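Side-chain contact in DNA repair protein RAD14 (Saccharomyces cerevisiae, PDB 5A3D), which recognises damaged, kinked DNA in nucleotide excision repair and is required for the incision step, this chain being its zinc-containing DNA-binding domain: residues Gln24-Lys27 and Gln28-Lys31. Residues are numbered along the deposited sequence; the frame is centred on the assembly and turned at random.
Sequences QVCK and QCSK. With ZN (zinc ion), chain F.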
ATOM      1  N   GLN B  24      24.958  -7.022 -23.016  1.00 35.76           N
ATOM      2  CA  GLN B  24      25.752  -7.862 -23.909  1.00 38.58           C
ATOM      3  C   GLN B  24      26.918  -8.565 -23.177  1.00 34.48           C
ATOM      4  O   GLN B  24      28.091  -8.110 -23.290  1.00 36.55           O
ATOM      5  CB  GLN B  24      26.268  -7.026 -25.081  1.00 43.83           C
ATOM      6  CG  GLN B  24      25.145  -6.583 -25.989  1.00 51.53           C
ATOM      7  CD  GLN B  24      25.444  -7.035 -27.402  1.00 60.27           C
ATOM      8  OE1 GLN B  24      26.186  -6.347 -28.144  1.00 65.35           O
ATOM      9  NE2 GLN B  24      24.920  -8.246 -27.775  1.00 62.56           N
ATOM     10  N   VAL B  25      26.554  -9.548 -22.360  1.00 37.18           N
ATOM     11  CA  VAL B  25      27.487 -10.258 -21.438  1.00 34.36           C
ATOM     12  C   VAL B  25      27.248 -11.743 -21.543  1.00 31.70           C
ATOM     13  O   VAL B  25      26.102 -12.173 -21.596  1.00 30.82           O
ATOM     14  CB  VAL B  25      27.281  -9.806 -19.971  1.00 35.37           C
ATOM     15  CG1 VAL B  25      28.258 -10.541 -19.062  1.00 36.79           C
ATOM     16  CG2 VAL B  25      27.543  -8.326 -19.910  1.00 37.07           C
ATOM     17  N   CYS B  26      28.314 -12.507 -21.740  1.00 30.36           N
ATOM     18  CA  CYS B  26      28.205 -13.953 -21.861  1.00 28.98           C
ATOM     19  C   CYS B  26      27.996 -14.594 -20.485  1.00 27.76           C
ATOM     20  O   CYS B  26      28.303 -14.000 -19.427  1.00 27.94           O
ATOM     21  CB  CYS B  26      29.448 -14.571 -22.576  1.00 28.58           C
ATOM     22  SG  CYS B  26      30.936 -14.599 -21.672  1.00 29.00           S
ATOM     23  N   LYS B  27      27.581 -15.829 -20.485  1.00 28.65           N
ATOM     24  CA  LYS B  27      27.240 -16.508 -19.254  1.00 30.07           C
ATOM     25  C   LYS B  27      28.532 -16.694 -18.379  1.00 28.44           C
ATOM     26  O   LYS B  27      28.512 -16.554 -17.173  1.00 27.36           O
ATOM     27  CB  LYS B  27      26.544 -17.849 -19.538  1.00 35.07           C
ATOM     28  CG  LYS B  27      26.154 -18.487 -18.210  1.00 39.98           C
ATOM     29  CD  LYS B  27      24.793 -19.150 -18.014  1.00 45.35           C
ATOM     30  CE  LYS B  27      24.077 -19.844 -19.179  1.00 50.52           C
ATOM     31  NZ  LYS B  27      22.951 -20.711 -18.628  1.00 53.22           N
ATOM     32  N   GLN B  28      29.637 -17.010 -19.022  1.00 28.39           N
ATOM     33  CA  GLN B  28      30.865 -17.268 -18.284  1.00 30.36           C
ATOM     34  C   GLN B  28      31.301 -15.996 -17.492  1.00 30.79           C
ATOM     35  O   GLN B  28      31.633 -16.042 -16.305  1.00 32.41           O
ATOM     36  CB  GLN B  28      31.950 -17.818 -19.179  1.00 31.06           C
ATOM     37  CG  GLN B  28      33.374 -17.951 -18.501  1.00 31.91           C
ATOM     38  CD  GLN B  28      34.366 -18.768 -19.303  1.00 33.29           C
ATOM     39  OE1 GLN B  28      34.127 -19.175 -20.410  1.00 32.43           O
ATOM     40  NE2 GLN B  28      35.537 -18.975 -18.732  1.00 35.33           N
ATOM     41  N   CYS B  29      31.321 -14.884 -18.203  1.00 30.75           N
ATOM     42  CA  CYS B  29      31.671 -13.601 -17.666  1.00 32.46           C
ATOM     43  C   CYS B  29      30.698 -13.173 -16.592  1.00 31.98           C
ATOM     44  O   CYS B  29      31.147 -12.662 -15.590  1.00 32.62           O
ATOM     45  CB  CYS B  29      31.792 -12.523 -18.742  1.00 31.70           C
ATOM     46  SG  CYS B  29      33.266 -12.687 -19.742  1.00 33.05           S
ATOM     47  N   SER B  30      29.404 -13.430 -16.776  1.00 33.16           N
ATOM     48  CA  SER B  30      28.481 -13.136 -15.708  1.00 32.56           C
ATOM     49  C   SER B  30      28.854 -13.944 -14.416  1.00 34.72           C
ATOM     50  O   SER B  30      28.734 -13.382 -13.329  1.00 33.36           O
ATOM     51  CB  SER B  30      27.054 -13.422 -16.044  1.00 32.52           C
ATOM     52  OG  SER B  30      26.734 -14.787 -16.088  1.00 33.38           O
ATOM     53  N   LYS B  31      29.248 -15.212 -14.515  1.00 34.19           N
ATOM     54  CA  LYS B  31      29.649 -15.955 -13.314  1.00 38.55           C
ATOM     55  C   LYS B  31      30.984 -15.477 -12.749  1.00 38.93           C
ATOM     56  O   LYS B  31      31.243 -15.634 -11.527  1.00 41.99           O
ATOM     57  CB  LYS B  31      29.670 -17.482 -13.476  1.00 41.66           C
ATOM     58  CG  LYS B  31      28.396 -18.110 -13.988  1.00 44.53           C
ATOM     59  CD  LYS B  31      27.112 -17.441 -13.541  1.00 47.50           C
ATOM     60  CE  LYS B  31      25.870 -18.347 -13.470  1.00 50.48           C
ATOM     61  NZ  LYS B  31      25.064 -17.966 -12.256  1.00 51.99           N
TER
HETATM   62 ZN    ZN F 500      32.319 -12.751 -21.842  1.00 32.13          ZN
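The carbonyl group of K27 is flat, and two donors meet it on one face: S30 OG and K31 N both approach from the same face of its plane, S30 OG tilted 26° from it. This is the first turn of helix 27-32 in the Cys4 zinc finger of the domain, with C26 as its N-cap. S30 OG donates a hydrogen bond to K27 O at 2.7 Å, and K31 N donates to the same oxygen at 3.1 Å. The hydroxyl gets there because OG sits between its own backbone N and carbonyl carbon (chi1 73°), which points OG back along the helix to the carbonyl three residues earlier. With an alanine at S30, K27 O would probably lose its hydroxyl donor and keep the bond from K31 N. C26 SG and C29 SG, the CxxC pair, each bind the zinc ion, whose site C4 and C7 complete, and the two sulfurs stand 3.6 Å apart. C26 SG also accepts from C29 N in a nearly straight bond (165°); this N-cap bond would probably offset part of the negative charge on the metal-bound sulfur. The buried V25 packs its CG1 4.1 Å from C29 CB, while Y37 of helix 34-37 touches both V25 and S30. Main-chain closure of the turn comes from S30 N, which donates to C26 O at 2.9 Å.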